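Sulfur oxidation protein SOXB (Thermus thermophilus, PDB 2WDD) hydrolyses the sulfur-sulfur bond of a cysteine S-thiosulfonate in the bacterial sulfur oxidation pathway, probably with the help of two bound manganese ions. Local coordinates at residues V258-D269 with G278-D289. Residues are numbered along the deposited sequence; the frame is centred on the assembly and turned at random. Where two conformers were deposited one is given.
With MN (manganese (II) ion), chain H; MN (manganese (II) ion), chain G.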
loop_
_atom_site.group_PDB
_atom_site.type_symbol
_atom_site.label_atom_id
_atom_site.label_comp_id
_atom_site.label_asym_id
_atom_site.label_seq_id
_atom_site.Cartn_x
_atom_site.Cartn_y
_atom_site.Cartn_z
ATOM N N VAL A 258 -4.539 0.186 -24.967
ATOM C CA VAL A 258 -4.301 1.191 -23.941
ATOM C C VAL A 258 -4.246 0.563 -22.553
ATOM O O VAL A 258 -5.166 -0.140 -22.146
ATOM C CB VAL A 258 -5.375 2.301 -24.006
ATOM C CG1 VAL A 258 -5.224 3.285 -22.829
ATOM C CG2 VAL A 258 -5.298 3.042 -25.343
ATOM N N VAL A 259 -3.156 0.821 -21.844
ATOM C CA VAL A 259 -2.961 0.317 -20.488
ATOM C C VAL A 259 -2.939 1.519 -19.552
ATOM O O VAL A 259 -2.188 2.462 -19.794
ATOM C CB VAL A 259 -1.619 -0.441 -20.371
ATOM C CG1 VAL A 259 -1.401 -0.954 -18.933
ATOM C CG2 VAL A 259 -1.542 -1.577 -21.390
ATOM N N LEU A 260 -3.737 1.480 -18.486
ATOM C CA LEU A 260 -3.719 2.558 -17.498
ATOM C C LEU A 260 -2.879 2.092 -16.305
ATOM O O LEU A 260 -3.236 1.121 -15.662
ATOM C CB LEU A 260 -5.135 2.907 -17.016
ATOM C CG LEU A 260 -5.195 3.989 -15.923
ATOM C CD1 LEU A 260 -4.784 5.347 -16.506
ATOM C CD2 LEU A 260 -6.578 4.074 -15.316
ATOM N N LEU A 261 -1.751 2.760 -16.053
ATOM C CA LEU A 261 -0.877 2.481 -14.905
ATOM C C LEU A 261 -1.444 3.405 -13.834
ATOM O O LEU A 261 -1.278 4.623 -13.902
ATOM C CB LEU A 261 0.565 2.896 -15.227
ATOM C CG LEU A 261 1.642 2.704 -14.156
ATOM C CD1 LEU A 261 1.723 1.252 -13.697
ATOM C CD2 LEU A 261 2.980 3.160 -14.716
ATOM N N SER A 262 -2.223 2.827 -12.927
ATOM C CA SER A 262 -3.020 3.595 -11.982
ATOM C C SER A 262 -2.625 3.558 -10.519
ATOM O O SER A 262 -2.216 2.517 -9.988
ATOM C CB SER A 262 -4.451 3.051 -12.051
ATOM O OG SER A 262 -5.350 3.835 -11.292
ATOM N N HIS A 263 -2.843 4.689 -9.853
ATOM C CA HIS A 263 -2.708 4.754 -8.406
ATOM C C HIS A 263 -4.013 5.319 -7.840
ATOM O O HIS A 263 -4.003 6.022 -6.836
ATOM C CB HIS A 263 -1.498 5.547 -7.910
ATOM C CG HIS A 263 -1.038 5.112 -6.554
ATOM N ND1 HIS A 263 0.028 4.256 -6.367
ATOM C CD2 HIS A 263 -1.568 5.331 -5.325
ATOM C CE1 HIS A 263 0.144 3.982 -5.078
ATOM N NE2 HIS A 263 -0.808 4.623 -4.425
ATOM N N ASN A 264 -5.137 4.973 -8.468
ATOM C CA ASN A 264 -6.446 5.427 -7.995
ATOM C C ASN A 264 -6.962 4.594 -6.829
ATOM O O ASN A 264 -7.800 5.069 -6.063
ATOM C CB ASN A 264 -7.520 5.284 -9.095
ATOM C CG ASN A 264 -7.426 6.336 -10.183
ATOM O OD1 ASN A 264 -7.190 7.509 -9.922
ATOM N ND2 ASN A 264 -7.733 5.925 -11.415
ATOM N N GLY A 265 -6.584 3.310 -6.806
ATOM C CA GLY A 265 -7.129 2.307 -5.898
ATOM C C GLY A 265 -7.955 1.370 -6.778
ATOM O O GLY A 265 -8.637 1.834 -7.695
ATOM N N MET A 266 -7.899 0.065 -6.530
ATOM C CA MET A 266 -8.588 -0.873 -7.409
ATOM C C MET A 266 -10.091 -0.726 -7.582
ATOM O O MET A 266 -10.601 -0.985 -8.669
ATOM C CB MET A 266 -8.196 -2.318 -7.116
ATOM C CG MET A 266 -8.481 -3.246 -8.284
ATOM S SD MET A 266 -7.766 -4.884 -8.036
ATOM C CE MET A 266 -8.731 -5.532 -6.683
ATOM N N GLN A 267 -10.811 -0.346 -6.529
ATOM C CA GLN A 267 -12.261 -0.217 -6.646
ATOM C C GLN A 267 -12.600 0.990 -7.502
ATOM O O GLN A 267 -13.525 0.946 -8.320
ATOM C CB GLN A 267 -12.913 -0.101 -5.270
ATOM C CG GLN A 267 -12.606 -1.294 -4.357
ATOM C CD GLN A 267 -12.940 -2.622 -5.018
ATOM O OE1 GLN A 267 -14.056 -2.822 -5.498
ATOM N NE2 GLN A 267 -11.975 -3.541 -5.036
ATOM N N LEU A 268 -11.833 2.061 -7.346
ATOM C CA LEU A 268 -12.047 3.233 -8.183
ATOM C C LEU A 268 -11.699 2.887 -9.638
ATOM O O LEU A 268 -12.403 3.275 -10.567
ATOM C CB LEU A 268 -11.234 4.415 -7.672
ATOM C CG LEU A 268 -11.347 5.712 -8.470
ATOM C CD1 LEU A 268 -12.818 6.081 -8.735
ATOM C CD2 LEU A 268 -10.626 6.829 -7.711
ATOM N N ASP A 269 -10.631 2.121 -9.837
ATOM C CA ASP A 269 -10.285 1.694 -11.182
ATOM C C ASP A 269 -11.435 0.885 -11.783
ATOM O O ASP A 269 -11.724 1.013 -12.977
ATOM C CB ASP A 269 -9.027 0.832 -11.162
ATOM C CG ASP A 269 -7.758 1.644 -10.977
ATOM O OD1 ASP A 269 -7.753 2.842 -11.348
ATOM O OD2 ASP A 269 -6.748 1.052 -10.530
ATOM N N GLY A 278 -12.372 2.512 -23.948
ATOM C CA GLY A 278 -11.054 2.328 -24.520
ATOM C C GLY A 278 -9.879 1.938 -23.649
ATOM O O GLY A 278 -8.747 1.902 -24.138
ATOM N N ILE A 279 -10.120 1.658 -22.371
ATOM C CA ILE A 279 -9.027 1.204 -21.516
ATOM C C ILE A 279 -9.063 -0.320 -21.579
ATOM O O ILE A 279 -10.057 -0.930 -21.193
ATOM C CB ILE A 279 -9.155 1.685 -20.063
ATOM C CG1 ILE A 279 -9.136 3.218 -20.007
ATOM C CG2 ILE A 279 -8.021 1.105 -19.247
ATOM C CD1 ILE A 279 -9.233 3.779 -18.600
ATOM N N ASP A 280 -7.996 -0.923 -22.082
ATOM C CA ASP A 280 -7.950 -2.370 -22.242
ATOM C C ASP A 280 -7.453 -3.110 -21.014
ATOM O O ASP A 280 -7.889 -4.222 -20.729
ATOM C CB ASP A 280 -7.116 -2.739 -23.463
ATOM C CG ASP A 280 -7.630 -2.077 -24.727
ATOM O OD1 ASP A 280 -8.851 -2.191 -24.994
ATOM O OD2 ASP A 280 -6.847 -1.351 -25.380
ATOM N N LEU A 281 -6.534 -2.487 -20.288
ATOM C CA LEU A 281 -5.959 -3.106 -19.115
ATOM C C LEU A 281 -5.653 -2.005 -18.114
ATOM O O LEU A 281 -5.215 -0.921 -18.504
ATOM C CB LEU A 281 -4.645 -3.788 -19.496
ATOM C CG LEU A 281 -3.752 -4.327 -18.372
ATOM C CD1 LEU A 281 -4.459 -5.471 -17.651
ATOM C CD2 LEU A 281 -2.388 -4.788 -18.916
ATOM N N ILE A 282 -5.873 -2.291 -16.835
ATOM C CA ILE A 282 -5.529 -1.359 -15.755
ATOM C C ILE A 282 -4.596 -2.121 -14.824
ATOM O O ILE A 282 -4.927 -3.238 -14.407
ATOM C CB ILE A 282 -6.754 -0.848 -14.946
ATOM C CG1 ILE A 282 -7.693 -0.032 -15.836
ATOM C CG2 ILE A 282 -6.276 0.051 -13.779
ATOM C CD1 ILE A 282 -9.030 0.300 -15.199
ATOM N N LEU A 283 -3.453 -1.511 -14.508
ATOM C CA LEU A 283 -2.472 -2.031 -13.554
ATOM C C LEU A 283 -2.801 -1.177 -12.317
ATOM O O LEU A 283 -2.517 0.027 -12.280
ATOM C CB LEU A 283 -1.043 -1.793 -14.062
ATOM C CG LEU A 283 -0.755 -2.551 -15.374
ATOM C CD1 LEU A 283 0.638 -2.250 -15.913
ATOM C CD2 LEU A 283 -0.977 -4.075 -15.201
ATOM N N SER A 284 -3.472 -1.808 -11.354
ATOM C CA SER A 284 -4.005 -1.127 -10.174
ATOM C C SER A 284 -3.135 -1.155 -8.930
ATOM O O SER A 284 -2.988 -2.199 -8.287
ATOM C CB SER A 284 -5.379 -1.711 -9.796
ATOM O OG SER A 284 -6.363 -1.506 -10.796
ATOM N N GLY A 285 -2.619 0.009 -8.555
ATOM C CA GLY A 285 -1.837 0.152 -7.340
ATOM C C GLY A 285 -2.716 0.718 -6.236
ATOM O O GLY A 285 -3.937 0.700 -6.331
ATOM N N HIS A 286 -2.071 1.238 -5.194
ATOM C CA HIS A 286 -2.741 1.894 -4.072
ATOM C C HIS A 286 -3.421 1.023 -3.024
ATOM O O HIS A 286 -3.259 1.230 -1.818
ATOM C CB HIS A 286 -3.696 3.001 -4.520
ATOM C CG HIS A 286 -4.247 3.787 -3.367
ATOM N ND1 HIS A 286 -3.439 4.534 -2.536
ATOM C CD2 HIS A 286 -5.492 3.849 -2.841
ATOM C CE1 HIS A 286 -4.169 5.046 -1.561
ATOM N NE2 HIS A 286 -5.421 4.653 -1.725
ATOM N N THR A 287 -4.250 0.094 -3.474
ATOM C CA THR A 287 -4.966 -0.750 -2.534
ATOM C C THR A 287 -4.175 -1.990 -2.074
ATOM O O THR A 287 -4.616 -2.709 -1.165
ATOM C CB THR A 287 -6.380 -1.094 -3.041
ATOM O OG1 THR A 287 -6.326 -1.397 -4.442
ATOM C CG2 THR A 287 -7.333 0.089 -2.828
ATOM N N HIS A 288 -2.972 -2.169 -2.620
ATOM C CA HIS A 288 -2.073 -3.246 -2.209
ATOM C C HIS A 288 -2.706 -4.627 -2.408
ATOM O O HIS A 288 -2.438 -5.562 -1.647
ATOM C CB HIS A 288 -1.657 -3.067 -0.737
ATOM C CG HIS A 288 -0.855 -1.824 -0.462
ATOM N ND1 HIS A 288 -0.080 -1.675 0.669
ATOM C CD2 HIS A 288 -0.705 -0.679 -1.172
ATOM C CE1 HIS A 288 0.513 -0.491 0.643
ATOM N NE2 HIS A 288 0.161 0.128 -0.467
ATOM N N ASP A 289 -3.525 -4.753 -3.451
ATOM C CA ASP A 289 -4.212 -6.011 -3.751
ATOM C C ASP A 289 -3.354 -7.011 -4.519
ATOM O O ASP A 289 -2.309 -6.658 -5.088
ATOM C CB ASP A 289 -5.473 -5.704 -4.563
ATOM C CG ASP A 289 -6.547 -5.026 -3.730
ATOM O OD1 ASP A 289 -6.900 -5.590 -2.675
ATOM O OD2 ASP A 289 -7.053 -3.954 -4.122
HETATM MN MN MN H . -1.156 4.812 -2.299
HETATM MN MN MN G . 0.684 2.211 -1.042
HETATM O O HOH W 1 -5.033 1.907 -8.635
HETATM O O HOH W 2 -9.568 -2.808 -3.612
HETATM O O HOH W 3 -1.224 3.034 -1.158
#
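Leu260 N meets Leu281 O at 2.8 Å, the first rung of a parallel ladder that runs on to Gly285 N and Ser262 O. At its start, Val258 O accepts from both Asp280 N and Leu281 N, while Val258 N gives to Asp280 OD2 (2.8 Å), which also forms a salt bridge with Arg251. Asp269, on the first turn of helix 266-273, ties together the hydroxyls of the paired Ser262 and Ser284 and the Asn264 amide. Its OD2 takes Ser284 OG at 2.6 Å, 24° out of the carboxylate plane; OD1 receives Ser262 OG through its syn lone pair and Asn264 ND2 nearly along the C-O axis. Shortened to an alanine here, the residue would probably leave all three donors without their common acceptor. A water accepts from Gly265 N (2.8 Å) and has Asp269 OD2 and Gly285 O as acceptors. Thr287 OG1, between its backbone N and carbonyl carbon (chi1 42°), is thereby turned to Met266 N (3.0 Å, 165° at the hydrogen), and donates to Asp289 OD2. His263 NE2 (2.2 Å) and His286 ND1 (2.3 Å) bind one manganese with Asp132, His163 and a bridging water; His263 ND1 is held by Gly130 O. His288, Asp36, His38, the shared Asp132 and that water bind the other. Such a two-metal site beyond the C-terminal ends of parallel strands is consistent with the metallophosphoesterase fold of the 5'-nucleotidase family. Strands 210-217 and 300-304 flank this beta-alpha-beta unit, and Leu31 and Tyr33 of strand 29-34 pack against Val259, Leu261, Leu281 and Leu283.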